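Local coordinates for protein transcriptional regulator (Saccharomonospora viridis, PDB 4KWA) that probably acts as a TetR-family transcriptional repressor that binds DNA through an N-terminal helix-turn-helix domain and holds a choline ion in its C-terminal domain, at residues Leu87-Pro92 against Asp176-His181; Glu79-Leu84 against Gln128-Thr133; Thr153-Leu158 against Gln180-Phe185. All blocks are in the same frame, centred on the assembly; numbering follows the deposited sequence.

Contact 1: residues Leu87-Pro92 against Asp176-His181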
ATOM      1  N   LEU A  87     -10.593 -14.402   0.480  1.00 30.47           N
ATOM      2  CA  LEU A  87     -10.370 -14.038  -0.936  1.00 28.73           C
ATOM      3  C   LEU A  87      -9.384 -12.869  -1.141  1.00 26.77           C
ATOM      4  O   LEU A  87      -8.882 -12.675  -2.225  1.00 28.93           O
ATOM      5  CB  LEU A  87     -11.666 -13.578  -1.553  1.00 30.31           C
ATOM      6  CG  LEU A  87     -12.662 -14.634  -1.853  1.00 31.08           C
ATOM      7  CD1 LEU A  87     -13.891 -13.889  -2.334  1.00 35.52           C
ATOM      8  CD2 LEU A  87     -12.063 -15.534  -2.913  1.00 38.57           C
ATOM      9  N   GLN A  88      -9.129 -12.069  -0.097  1.00 28.40           N
ATOM     10  CA  GLN A  88      -8.196 -11.004  -0.164  1.00 26.21           C
ATOM     11  C   GLN A  88      -6.823 -11.375   0.238  1.00 27.38           C
ATOM     12  O   GLN A  88      -5.962 -10.505   0.166  1.00 29.62           O
ATOM     13  CB  GLN A  88      -8.605  -9.795   0.702  1.00 30.13           C
ATOM     14  CG  GLN A  88     -10.031  -9.317   0.501  1.00 31.13           C
ATOM     15  CD  GLN A  88     -10.598  -9.408  -0.939  1.00 41.63           C
ATOM     16  OE1 GLN A  88     -11.711  -9.986  -1.155  1.00 51.04           O
ATOM     17  NE2 GLN A  88      -9.915  -8.812  -1.906  1.00 29.86           N
ATOM     18  N   LEU A  89      -6.574 -12.600   0.706  1.00 25.31           N
ATOM     19  CA  LEU A  89      -5.218 -12.933   1.104  1.00 26.33           C
ATOM     20  C   LEU A  89      -4.314 -13.109  -0.079  1.00 29.89           C
ATOM     21  O   LEU A  89      -4.735 -13.641  -1.068  1.00 28.18           O
ATOM     22  CB  LEU A  89      -5.241 -14.213   1.937  1.00 27.70           C
ATOM     23  CG  LEU A  89      -6.126 -14.087   3.157  1.00 32.04           C
ATOM     24  CD1 LEU A  89      -6.093 -15.408   3.906  1.00 33.68           C
ATOM     25  CD2 LEU A  89      -5.781 -12.931   4.041  1.00 36.89           C
ATOM     26  N   PRO A  90      -3.036 -12.739   0.028  1.00 24.40           N
ATOM     27  CA  PRO A  90      -2.171 -12.903  -1.116  1.00 27.55           C
ATOM     28  C   PRO A  90      -1.629 -14.315  -1.161  1.00 29.65           C
ATOM     29  O   PRO A  90      -0.410 -14.502  -1.065  1.00 33.67           O
ATOM     30  CB  PRO A  90      -1.033 -11.927  -0.820  1.00 30.40           C
ATOM     31  CG  PRO A  90      -1.035 -11.827   0.665  1.00 29.00           C
ATOM     32  CD  PRO A  90      -2.469 -11.809   1.042  1.00 29.15           C
ATOM     33  N   THR A  91      -2.510 -15.304  -1.346  1.00 33.23           N
ATOM     34  CA  THR A  91      -2.057 -16.705  -1.400  1.00 29.98           C
ATOM     35  C   THR A  91      -1.241 -16.992  -2.671  1.00 30.09           C
ATOM     36  O   THR A  91      -1.368 -16.366  -3.746  1.00 31.34           O
ATOM     37  CB  THR A  91      -3.251 -17.622  -1.228  1.00 38.53           C
ATOM     38  OG1 THR A  91      -4.281 -17.201  -2.092  1.00 30.93           O
ATOM     39  CG2 THR A  91      -3.838 -17.466   0.108  1.00 35.23           C
ATOM     40  N   PRO A  92      -0.399 -18.032  -2.596  1.00 31.04           N
ATOM     41  CA  PRO A  92       0.392 -18.414  -3.739  1.00 40.60           C
ATOM     42  C   PRO A  92      -0.420 -18.413  -5.065  1.00 38.24           C
ATOM     43  O   PRO A  92      -1.560 -18.772  -5.056  1.00 36.92           O
ATOM     44  CB  PRO A  92       0.865 -19.808  -3.360  1.00 42.32           C
ATOM     45  CG  PRO A  92       0.824 -19.834  -1.855  1.00 39.16           C
ATOM     46  CD  PRO A  92      -0.039 -18.731  -1.364  1.00 38.70           C
ATOM     47  N   ASP A 176      -0.577 -16.871   6.787  1.00 27.53           N
ATOM     48  CA  ASP A 176      -1.253 -17.445   7.969  1.00 24.93           C
ATOM     49  C   ASP A 176      -1.389 -16.410   9.072  1.00 28.16           C
ATOM     50  O   ASP A 176      -2.439 -16.283   9.688  1.00 26.54           O
ATOM     51  CB  ASP A 176      -0.500 -18.678   8.529  1.00 28.40           C
ATOM     52  CG  ASP A 176      -0.605 -19.929   7.619  1.00 32.13           C
ATOM     53  OD1 ASP A 176      -1.591 -20.122   6.905  1.00 30.89           O
ATOM     54  OD2 ASP A 176       0.309 -20.768   7.681  1.00 39.77           O
ATOM     55  N   HIS A 177      -0.349 -15.588   9.271  1.00 30.01           N
ATOM     56  CA  HIS A 177      -0.406 -14.560  10.351  1.00 27.36           C
ATOM     57  C   HIS A 177      -1.438 -13.469  10.019  1.00 30.97           C
ATOM     58  O   HIS A 177      -2.199 -13.062  10.870  1.00 26.60           O
ATOM     59  CB  HIS A 177       0.966 -14.048  10.692  1.00 35.98           C
ATOM     60  CG  HIS A 177       1.845 -15.110  11.327  1.00 57.44           C
ATOM     61  ND1 HIS A 177       2.983 -15.620  10.721  1.00 71.95           N
ATOM     62  CD2 HIS A 177       1.706 -15.802  12.492  1.00 68.44           C
ATOM     63  CE1 HIS A 177       3.532 -16.531  11.509  1.00 64.19           C
ATOM     64  NE2 HIS A 177       2.774 -16.663  12.587  1.00 63.47           N
HETATM   65  N   MSE A 178      -1.470 -13.062   8.753  1.00 28.99           N
HETATM   66  CA  MSE A 178      -2.447 -12.061   8.300  1.00 27.01           C
HETATM   67  C   MSE A 178      -3.875 -12.595   8.493  1.00 27.18           C
HETATM   68  O   MSE A 178      -4.813 -11.865   8.888  1.00 24.16           O
HETATM   69  CB  MSE A 178      -2.125 -11.794   6.797  1.00 24.68           C
HETATM   70  CG  MSE A 178      -3.226 -10.976   6.177  1.00 25.82           C
HETATM   71 SE   MSE A 178      -2.568 -10.267   4.440  1.00 30.57          SE
HETATM   72  CE  MSE A 178      -4.131  -9.297   3.927  1.00 19.52           C
ATOM     73  N   ARG A 179      -4.069 -13.833   8.109  1.00 27.42           N
ATOM     74  CA  ARG A 179      -5.346 -14.508   8.266  1.00 30.79           C
ATOM     75  C   ARG A 179      -5.786 -14.494   9.706  1.00 26.00           C
ATOM     76  O   ARG A 179      -6.879 -14.121   9.979  1.00 26.87           O
ATOM     77  CB  ARG A 179      -5.342 -15.945   7.742  1.00 28.19           C
ATOM     78  CG  ARG A 179      -6.704 -16.593   7.734  1.00 34.06           C
ATOM     79  CD  ARG A 179      -6.698 -18.043   7.290  1.00 32.63           C
ATOM     80  NE  ARG A 179      -6.356 -18.204   5.900  1.00 30.55           N
ATOM     81  CZ  ARG A 179      -5.223 -18.713   5.458  1.00 35.03           C
ATOM     82  NH1 ARG A 179      -4.297 -19.130   6.269  1.00 36.34           N
ATOM     83  NH2 ARG A 179      -5.006 -18.812   4.177  1.00 39.47           N
ATOM     84  N   GLN A 180      -4.887 -14.891  10.603  1.00 25.74           N
ATOM     85  CA  GLN A 180      -5.137 -14.888  12.064  1.00 26.20           C
ATOM     86  C   GLN A 180      -5.464 -13.472  12.618  1.00 29.47           C
ATOM     87  O   GLN A 180      -6.437 -13.285  13.331  1.00 30.73           O
ATOM     88  CB  GLN A 180      -3.901 -15.457  12.819  1.00 29.04           C
ATOM     89  CG  GLN A 180      -4.265 -15.847  14.269  1.00 41.52           C
ATOM     90  CD  GLN A 180      -3.229 -16.751  14.934  1.00 51.17           C
ATOM     91  OE1 GLN A 180      -3.562 -17.582  15.786  1.00 82.03           O
ATOM     92  NE2 GLN A 180      -1.979 -16.623  14.516  1.00 62.26           N
ATOM     93  N   HIS A 181      -4.650 -12.502  12.228  1.00 26.77           N
ATOM     94  CA  HIS A 181      -4.904 -11.126  12.643  1.00 27.49           C
ATOM     95  C   HIS A 181      -6.296 -10.630  12.223  1.00 25.38           C
ATOM     96  O   HIS A 181      -7.029  -9.974  12.969  1.00 26.52           O
ATOM     97  CB  HIS A 181      -3.777 -10.220  12.083  1.00 24.57           C
ATOM     98  CG  HIS A 181      -3.835  -8.825  12.637  1.00 25.61           C
ATOM     99  ND1 HIS A 181      -2.991  -8.394  13.651  1.00 27.88           N
ATOM    100  CD2 HIS A 181      -4.757  -7.848  12.489  1.00 29.47           C
ATOM    101  CE1 HIS A 181      -3.352  -7.182  14.033  1.00 31.42           C
ATOM    102  NE2 HIS A 181      -4.393  -6.810  13.324  1.00 29.46           N
TER
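The guanidinium group of Arg-179 lies against the CD1 methyl of Leu-89, which meets it obliquely, 3.4 Å from NE of Arg-179; CG2 of Thr-91 approaches the same group, also obliquely and more loosely. At its edge, in the guanidinium plane, sits Asp-176, whose OD1 uses its anti lone pair in a salt bridge of 3.0 Å with NH1 of Arg-179, three residues on; the bond is bent, 131° at the hydrogen. NE of Arg-179 also forms a salt bridge with OE1 of Glu-86, so two carboxylates share the group and probably limit its rotation. A bend at chi3 (-68°) turns the guanidinium across the CD1 methyl of Leu-89. The other branch of Leu-89, CD2, packs 3.9 Å from CG of the selenomethionine Met-178, the two side chains sliding past each other in opposite directions. Met-178, stretched out beyond CG, meets Pro-90 tip to tip, SE lying 3.7 Å from CD of Pro-90. Val-166 of helix 148-168 touches both. Pro-90 centres an inverse gamma turn in the loop between helices 77-86 and 94-109, and this loop, packed on helix 175-190, carries Gln-88 of the choline pocket in the C-terminal ligand-binding domain of a TetR-family regulator.

Contact 2: residues Glu79-Leu84 against Gln128-Thr133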
ATOM      1  N   GLU A  79     -19.940 -16.038   8.150  1.00 31.02           N
ATOM      2  CA  GLU A  79     -19.249 -16.915   7.163  1.00 30.92           C
ATOM      3  C   GLU A  79     -18.965 -16.081   5.898  1.00 29.44           C
ATOM      4  O   GLU A  79     -17.891 -16.187   5.329  1.00 26.02           O
ATOM      5  CB  GLU A  79     -20.040 -18.178   6.784  1.00 37.31           C
ATOM      6  CG  GLU A  79     -19.192 -19.122   5.939  1.00 46.83           C
ATOM      7  CD  GLU A  79     -17.944 -19.689   6.658  1.00 54.34           C
ATOM      8  OE1 GLU A  79     -17.850 -19.626   7.913  1.00 53.60           O
ATOM      9  OE2 GLU A  79     -17.037 -20.200   5.951  1.00 57.45           O
ATOM     10  N   ARG A  80     -19.930 -15.274   5.438  1.00 27.17           N
ATOM     11  CA  ARG A  80     -19.677 -14.464   4.263  1.00 28.16           C
ATOM     12  C   ARG A  80     -18.457 -13.536   4.426  1.00 29.44           C
ATOM     13  O   ARG A  80     -17.570 -13.480   3.564  1.00 26.76           O
ATOM     14  CB  ARG A  80     -20.909 -13.620   3.862  1.00 29.95           C
ATOM     15  CG  ARG A  80     -22.046 -14.342   3.283  1.00 33.29           C
ATOM     16  CD  ARG A  80     -23.169 -13.389   2.895  1.00 32.40           C
ATOM     17  NE  ARG A  80     -22.906 -12.610   1.722  1.00 32.25           N
ATOM     18  CZ  ARG A  80     -23.118 -13.028   0.469  1.00 38.27           C
ATOM     19  NH1 ARG A  80     -23.426 -14.302   0.217  1.00 42.82           N
ATOM     20  NH2 ARG A  80     -22.910 -12.209  -0.567  1.00 43.41           N
ATOM     21  N   LEU A  81     -18.438 -12.792   5.530  1.00 32.92           N
ATOM     22  CA  LEU A  81     -17.320 -11.848   5.848  1.00 28.61           C
ATOM     23  C   LEU A  81     -15.990 -12.625   5.939  1.00 30.11           C
ATOM     24  O   LEU A  81     -14.975 -12.218   5.354  1.00 28.98           O
ATOM     25  CB  LEU A  81     -17.656 -11.068   7.094  1.00 29.53           C
ATOM     26  CG  LEU A  81     -16.755  -9.880   7.319  1.00 35.13           C
ATOM     27  CD1 LEU A  81     -16.860  -8.864   6.190  1.00 31.67           C
ATOM     28  CD2 LEU A  81     -17.027  -9.228   8.682  1.00 35.46           C
ATOM     29  N   VAL A  82     -15.994 -13.766   6.598  1.00 31.09           N
ATOM     30  CA  VAL A  82     -14.789 -14.623   6.689  1.00 31.73           C
ATOM     31  C   VAL A  82     -14.311 -15.061   5.306  1.00 34.60           C
ATOM     32  O   VAL A  82     -13.124 -14.972   5.034  1.00 29.43           O
ATOM     33  CB  VAL A  82     -14.987 -15.857   7.614  1.00 36.18           C
ATOM     34  CG1 VAL A  82     -13.807 -16.834   7.511  1.00 45.04           C
ATOM     35  CG2 VAL A  82     -15.170 -15.413   9.072  1.00 40.06           C
ATOM     36  N   ARG A  83     -15.215 -15.451   4.421  1.00 31.67           N
ATOM     37  CA  ARG A  83     -14.814 -15.831   3.071  1.00 31.71           C
ATOM     38  C   ARG A  83     -14.303 -14.660   2.256  1.00 26.48           C
ATOM     39  O   ARG A  83     -13.322 -14.745   1.597  1.00 31.14           O
ATOM     40  CB  ARG A  83     -15.960 -16.444   2.328  1.00 32.24           C
ATOM     41  CG  ARG A  83     -16.075 -17.905   2.540  1.00 45.34           C
ATOM     42  CD  ARG A  83     -17.457 -18.367   2.187  1.00 55.58           C
ATOM     43  NE  ARG A  83     -17.687 -19.664   2.762  1.00 67.16           N
ATOM     44  CZ  ARG A  83     -17.377 -20.795   2.177  1.00 64.10           C
ATOM     45  NH1 ARG A  83     -17.623 -21.905   2.813  1.00 60.96           N
ATOM     46  NH2 ARG A  83     -16.851 -20.808   0.967  1.00 63.61           N
ATOM     47  N   LEU A  84     -15.016 -13.571   2.324  1.00 25.38           N
ATOM     48  CA  LEU A  84     -14.619 -12.336   1.676  1.00 29.25           C
ATOM     49  C   LEU A  84     -13.217 -11.929   2.024  1.00 30.64           C
ATOM     50  O   LEU A  84     -12.513 -11.492   1.155  1.00 29.62           O
ATOM     51  CB  LEU A  84     -15.543 -11.160   2.008  1.00 31.40           C
ATOM     52  CG  LEU A  84     -16.795 -11.078   1.190  1.00 38.65           C
ATOM     53  CD1 LEU A  84     -17.749 -10.026   1.771  1.00 41.13           C
ATOM     54  CD2 LEU A  84     -16.428 -10.784  -0.292  1.00 38.09           C
ATOM     55  N   GLN A 128     -18.384  -1.182  -0.770  1.00 27.92           N
ATOM     56  CA  GLN A 128     -19.854  -1.403  -0.618  1.00 27.77           C
ATOM     57  C   GLN A 128     -20.235  -2.847  -0.278  1.00 25.24           C
ATOM     58  O   GLN A 128     -21.118  -3.041   0.556  1.00 26.13           O
ATOM     59  CB  GLN A 128     -20.643  -0.852  -1.785  1.00 27.12           C
ATOM     60  CG  GLN A 128     -20.464   0.628  -2.066  1.00 34.11           C
ATOM     61  CD  GLN A 128     -20.856   1.639  -0.944  1.00 37.08           C
ATOM     62  OE1 GLN A 128     -20.419   2.810  -0.949  1.00 38.81           O
ATOM     63  NE2 GLN A 128     -21.630   1.209  -0.017  1.00 36.88           N
ATOM     64  N   THR A 129     -19.574  -3.833  -0.887  1.00 23.19           N
ATOM     65  CA  THR A 129     -19.748  -5.203  -0.533  1.00 23.10           C
ATOM     66  C   THR A 129     -19.513  -5.456   0.970  1.00 26.52           C
ATOM     67  O   THR A 129     -20.255  -6.167   1.633  1.00 26.19           O
ATOM     68  CB  THR A 129     -18.827  -6.045  -1.395  1.00 31.43           C
ATOM     69  OG1 THR A 129     -19.404  -6.011  -2.692  1.00 28.13           O
ATOM     70  CG2 THR A 129     -18.774  -7.489  -0.874  1.00 32.15           C
ATOM     71  N   ILE A 130     -18.387  -4.927   1.488  1.00 25.13           N
ATOM     72  CA  ILE A 130     -18.050  -5.063   2.879  1.00 27.96           C
ATOM     73  C   ILE A 130     -19.109  -4.405   3.713  1.00 26.44           C
ATOM     74  O   ILE A 130     -19.669  -5.048   4.656  1.00 25.13           O
ATOM     75  CB  ILE A 130     -16.679  -4.385   3.179  1.00 28.96           C
ATOM     76  CG1 ILE A 130     -15.548  -5.063   2.409  1.00 34.24           C
ATOM     77  CG2 ILE A 130     -16.387  -4.486   4.662  1.00 29.14           C
ATOM     78  CD1 ILE A 130     -15.454  -6.551   2.651  1.00 40.93           C
ATOM     79  N   ALA A 131     -19.446  -3.159   3.392  1.00 25.39           N
ATOM     80  CA  ALA A 131     -20.442  -2.477   4.208  1.00 26.10           C
ATOM     81  C   ALA A 131     -21.809  -3.194   4.234  1.00 27.66           C
ATOM     82  O   ALA A 131     -22.516  -3.287   5.271  1.00 26.52           O
ATOM     83  CB  ALA A 131     -20.572  -1.002   3.722  1.00 24.90           C
HETATM   84  N   MSE A 132     -22.186  -3.728   3.069  1.00 25.27           N
HETATM   85  CA  MSE A 132     -23.427  -4.432   2.961  1.00 27.85           C
HETATM   86  C   MSE A 132     -23.367  -5.663   3.786  1.00 27.81           C
HETATM   87  O   MSE A 132     -24.384  -6.033   4.385  1.00 26.48           O
HETATM   88  CB  MSE A 132     -23.767  -4.732   1.510  1.00 27.97           C
HETATM   89  CG  MSE A 132     -25.037  -5.539   1.412  1.00 33.83           C
HETATM   90 SE   MSE A 132     -25.154  -6.126  -0.479  1.00 46.38          SE
HETATM   91  CE  MSE A 132     -23.761  -7.531  -0.767  1.00 53.23           C
ATOM     92  N   THR A 133     -22.221  -6.352   3.808  1.00 24.16           N
ATOM     93  CA  THR A 133     -22.119  -7.580   4.629  1.00 25.25           C
ATOM     94  C   THR A 133     -22.275  -7.297   6.144  1.00 28.91           C
ATOM     95  O   THR A 133     -22.928  -8.032   6.902  1.00 29.74           O
ATOM     96  CB  THR A 133     -20.811  -8.240   4.308  1.00 23.43           C
ATOM     97  OG1 THR A 133     -20.811  -8.404   2.859  1.00 27.48           O
ATOM     98  CG2 THR A 133     -20.645  -9.651   5.025  1.00 31.29           C
TER
HETATM   99  O   HOH W   1     -22.463  -9.791   1.448  1.00 34.99           O
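OG1 of Thr-133 takes part in two hydrogen bonds, accepting one of 2.6 Å from a water that links it to Arg-80 on the facing helix and donating the other, also 2.6 Å, to the carbonyl O of Thr-129, one turn back. The water in turn accepts from NE of Arg-80 at 2.9 Å, so a single solvent molecule bridges the two helices where no direct hydrogen bond joins them. It lies in the guanidinium plane of Arg-80, at the edge, while NH1 of the same group is held by the carbonyl of Ile-74. Thr-129 O accepts two hydrogen bonds, from N and OG1 of Thr-133, which reach it from opposite faces of its carbonyl plane. With chi1 at -54° the hydroxyl of Thr-133 stands beside the backbone N, within reach of Thr-129 O, and CG2, anti to that N, meets Leu-81. Helices 77-86 and 113-139 pack here nearly antiparallel, at 155° between the segment axes, which come within 10.4 Å of each other, in the all-helical C-terminal domain of the TetR fold. CG2 of Thr-133 lies 3.9 Å from CB of Leu-81 and also rests on CB of Arg-80. Leu-84 points its CD1 at Thr-133, tip to tip, 3.6 Å from OG1 of Thr-133, and places the same methyl 3.8 Å from CG2 of Thr-129. CD1 of Ile-130 approaches the CD1 methyls of both leucines more loosely, at 4.3 Å from that of Leu-84. Gln-67 of helix 48-71 touches both Leu-84 and Thr-129, whereas Leu-81 and Ile-130 both rest on Leu-155 of helix 148-168.

Contact 3: residues Thr153-Leu158 against Gln180-Phe185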
ATOM      1  N   THR A 153     -14.321   1.076   6.027  1.00 29.48           N
ATOM      2  CA  THR A 153     -13.062   1.896   5.893  1.00 27.88           C
ATOM      3  C   THR A 153     -11.946   1.287   6.654  1.00 28.97           C
ATOM      4  O   THR A 153     -10.833   1.082   6.112  1.00 28.58           O
ATOM      5  CB  THR A 153     -13.300   3.334   6.337  1.00 32.24           C
ATOM      6  OG1 THR A 153     -14.022   4.008   5.293  1.00 30.07           O
ATOM      7  CG2 THR A 153     -11.997   4.092   6.485  1.00 34.41           C
ATOM      8  N   ARG A 154     -12.217   0.968   7.903  1.00 26.22           N
ATOM      9  CA  ARG A 154     -11.186   0.309   8.717  1.00 27.03           C
ATOM     10  C   ARG A 154     -10.782  -1.039   8.238  1.00 31.92           C
ATOM     11  O   ARG A 154      -9.579  -1.307   8.174  1.00 26.26           O
ATOM     12  CB  ARG A 154     -11.626   0.256  10.166  1.00 28.19           C
ATOM     13  CG  ARG A 154     -10.659  -0.196  11.202  1.00 27.54           C
ATOM     14  CD  ARG A 154     -10.993   0.171  12.661  1.00 33.16           C
ATOM     15  NE  ARG A 154     -11.032   1.618  12.886  1.00 34.03           N
ATOM     16  CZ  ARG A 154     -11.410   2.264  13.978  1.00 38.01           C
ATOM     17  NH1 ARG A 154     -11.353   3.632  13.980  1.00 34.44           N
ATOM     18  NH2 ARG A 154     -11.808   1.585  15.039  1.00 34.33           N
ATOM     19  N   LEU A 155     -11.755  -1.920   7.922  1.00 26.55           N
ATOM     20  CA  LEU A 155     -11.397  -3.268   7.473  1.00 31.05           C
ATOM     21  C   LEU A 155     -10.584  -3.230   6.206  1.00 23.17           C
ATOM     22  O   LEU A 155      -9.542  -3.943   6.113  1.00 25.81           O
ATOM     23  CB  LEU A 155     -12.634  -4.171   7.381  1.00 27.73           C
ATOM     24  CG  LEU A 155     -12.352  -5.576   6.962  1.00 29.06           C
ATOM     25  CD1 LEU A 155     -11.330  -6.273   7.876  1.00 27.15           C
ATOM     26  CD2 LEU A 155     -13.690  -6.307   6.877  1.00 29.16           C
ATOM     27  N   SER A 156     -10.979  -2.442   5.236  1.00 27.31           N
ATOM     28  CA  SER A 156     -10.264  -2.317   3.983  1.00 31.36           C
ATOM     29  C   SER A 156      -8.861  -1.813   4.098  1.00 22.77           C
ATOM     30  O   SER A 156      -7.930  -2.354   3.460  1.00 24.31           O
ATOM     31  CB  SER A 156     -11.023  -1.471   2.957  1.00 30.61           C
ATOM     32  OG  SER A 156     -11.361  -0.229   3.423  1.00 32.87           O
ATOM     33  N   ALA A 157      -8.729  -0.805   4.944  1.00 27.15           N
ATOM     34  CA  ALA A 157      -7.425  -0.254   5.285  1.00 25.67           C
ATOM     35  C   ALA A 157      -6.511  -1.281   5.957  1.00 23.62           C
ATOM     36  O   ALA A 157      -5.289  -1.403   5.535  1.00 24.12           O
ATOM     37  CB  ALA A 157      -7.535   1.030   6.071  1.00 26.65           C
ATOM     38  N   LEU A 158      -7.059  -2.028   6.933  1.00 27.08           N
ATOM     39  CA  LEU A 158      -6.308  -3.029   7.687  1.00 24.30           C
ATOM     40  C   LEU A 158      -5.801  -4.101   6.714  1.00 24.16           C
ATOM     41  O   LEU A 158      -4.654  -4.509   6.708  1.00 22.76           O
ATOM     42  CB  LEU A 158      -7.177  -3.599   8.782  1.00 25.81           C
ATOM     43  CG  LEU A 158      -6.538  -4.678   9.668  1.00 27.15           C
ATOM     44  CD1 LEU A 158      -5.251  -4.193  10.327  1.00 28.44           C
ATOM     45  CD2 LEU A 158      -7.482  -5.157  10.743  1.00 28.80           C
ATOM     46  N   GLN A 180      -4.887 -14.891  10.603  1.00 25.74           N
ATOM     47  CA  GLN A 180      -5.137 -14.888  12.064  1.00 26.20           C
ATOM     48  C   GLN A 180      -5.464 -13.472  12.618  1.00 29.47           C
ATOM     49  O   GLN A 180      -6.437 -13.285  13.331  1.00 30.73           O
ATOM     50  CB  GLN A 180      -3.901 -15.457  12.819  1.00 29.04           C
ATOM     51  CG  GLN A 180      -4.265 -15.847  14.269  1.00 41.52           C
ATOM     52  CD  GLN A 180      -3.229 -16.751  14.934  1.00 51.17           C
ATOM     53  OE1 GLN A 180      -3.562 -17.582  15.786  1.00 82.03           O
ATOM     54  NE2 GLN A 180      -1.979 -16.623  14.516  1.00 62.26           N
ATOM     55  N   HIS A 181      -4.650 -12.502  12.228  1.00 26.77           N
ATOM     56  CA  HIS A 181      -4.904 -11.126  12.643  1.00 27.49           C
ATOM     57  C   HIS A 181      -6.296 -10.630  12.223  1.00 25.38           C
ATOM     58  O   HIS A 181      -7.029  -9.974  12.969  1.00 26.52           O
ATOM     59  CB  HIS A 181      -3.777 -10.220  12.083  1.00 24.57           C
ATOM     60  CG  HIS A 181      -3.835  -8.825  12.637  1.00 25.61           C
ATOM     61  ND1 HIS A 181      -2.991  -8.394  13.651  1.00 27.88           N
ATOM     62  CD2 HIS A 181      -4.757  -7.848  12.489  1.00 29.47           C
ATOM     63  CE1 HIS A 181      -3.352  -7.182  14.033  1.00 31.42           C
ATOM     64  NE2 HIS A 181      -4.393  -6.810  13.324  1.00 29.46           N
ATOM     65  N   LEU A 182      -6.666 -10.863  10.960  1.00 25.64           N
ATOM     66  CA  LEU A 182      -7.936 -10.421  10.423  1.00 29.41           C
ATOM     67  C   LEU A 182      -9.142 -11.172  11.057  1.00 29.82           C
ATOM     68  O   LEU A 182     -10.130 -10.548  11.399  1.00 24.41           O
ATOM     69  CB  LEU A 182      -7.950 -10.583   8.891  1.00 22.64           C
ATOM     70  CG  LEU A 182      -7.154  -9.544   8.091  1.00 28.44           C
ATOM     71  CD1 LEU A 182      -6.981  -9.941   6.624  1.00 29.05           C
ATOM     72  CD2 LEU A 182      -7.809  -8.180   8.249  1.00 29.02           C
ATOM     73  N   ASN A 183      -8.992 -12.478  11.264  1.00 28.10           N
ATOM     74  CA  ASN A 183     -10.012 -13.258  11.944  1.00 30.41           C
ATOM     75  C   ASN A 183     -10.156 -12.754  13.420  1.00 31.17           C
ATOM     76  O   ASN A 183     -11.285 -12.646  13.925  1.00 30.70           O
ATOM     77  CB  ASN A 183      -9.764 -14.773  11.698  1.00 34.09           C
ATOM     78  CG  ASN A 183     -10.310 -15.235  10.344  1.00 41.32           C
ATOM     79  OD1 ASN A 183      -9.564 -15.426   9.360  1.00 50.11           O
ATOM     80  ND2 ASN A 183     -11.620 -15.333  10.257  1.00 41.51           N
ATOM     81  N   ASP A 184      -9.057 -12.389  14.094  1.00 26.23           N
ATOM     82  CA  ASP A 184      -9.125 -11.792  15.446  1.00 29.43           C
ATOM     83  C   ASP A 184      -9.879 -10.475  15.439  1.00 30.89           C
ATOM     84  O   ASP A 184     -10.626 -10.178  16.320  1.00 33.82           O
ATOM     85  CB  ASP A 184      -7.740 -11.650  16.057  1.00 30.15           C
ATOM     86  CG  ASP A 184      -7.147 -13.015  16.489  1.00 51.40           C
ATOM     87  OD1 ASP A 184      -7.929 -14.000  16.508  1.00 56.43           O
ATOM     88  OD2 ASP A 184      -5.923 -13.103  16.839  1.00 60.49           O
ATOM     89  N   PHE A 185      -9.641  -9.655  14.440  1.00 31.37           N
ATOM     90  CA  PHE A 185     -10.307  -8.363  14.346  1.00 24.36           C
ATOM     91  C   PHE A 185     -11.813  -8.659  14.166  1.00 27.57           C
ATOM     92  O   PHE A 185     -12.622  -7.966  14.731  1.00 29.33           O
ATOM     93  CB  PHE A 185      -9.778  -7.615  13.093  1.00 24.13           C
ATOM     94  CG  PHE A 185     -10.439  -6.249  12.853  1.00 24.12           C
ATOM     95  CD1 PHE A 185     -10.119  -5.156  13.617  1.00 28.15           C
ATOM     96  CD2 PHE A 185     -11.380  -6.105  11.896  1.00 23.56           C
ATOM     97  CE1 PHE A 185     -10.770  -3.946  13.458  1.00 29.97           C
ATOM     98  CE2 PHE A 185     -12.061  -4.870  11.732  1.00 27.19           C
ATOM     99  CZ  PHE A 185     -11.700  -3.822  12.478  1.00 29.00           C
TER
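NE2 of His-181 comes 4.1 Å from CD1 of Leu-158, the methyl meeting the imidazole obliquely, in the packing of the last two long helices of a TetR-family ligand-binding domain. These helices, 148-168 and 175-190, run nearly antiparallel (169° between the segment axes) and also contribute to the dimer interface. Both nitrogens of the buried imidazole are satisfied across that interface: ND1 is hydrogen-bonded to OE2 of Glu-150 and NE2 to NE of Arg-154, both of the second subunit. One residue on, Leu-182 brings CD2 to both leucines of the facing helix, 3.9 Å from CD2 of Leu-158 and 4.0 Å from CD1 of Leu-155. Leu-158 and Leu-182 slide past each other in opposite directions, whereas Leu-155 comes in at a slant. Val-85 of helix 77-86 also touches Leu-182. Phe-185, a turn further along, lays its ring against helix 148-168, CG standing anti to the backbone N (chi1 178°). Its ring is met obliquely by CD1 of Leu-155, 4.0 Å from CD2 of Phe-185, and by the aliphatic part of Arg-154, whose CG lies 4.0 Å from CZ of the phenyl. NE of that arginine bonds His-181 of the second subunit. Over one face of the Phe-185 ring sits CD2 of Leu-158 in a CH-pi contact, 4.1 Å from the centroid and offset toward the rim.

How the contacts relate
All three contacts belong to the C-terminal domain, and they differ in how deeply they are set. Contacts 2 and 3 are buried helix pairs, both nearly antiparallel, joined where Leu-155 packs on Leu-81 and Ile-130. Contact 1 is only partly buried and sets a loop, next to the choline site, on a helix. It shares helix 175-190 with contact 3, and Leu-89 touches Leu-182 between them. Their chemistry follows their place: contact 1 combines apolar packing with an arginine tied to acids, contact 2 is joined by a bridging water, and contact 3 is apolar and aromatic within the chain, with His-181 and Arg-154 hydrogen-bonded to the second subunit.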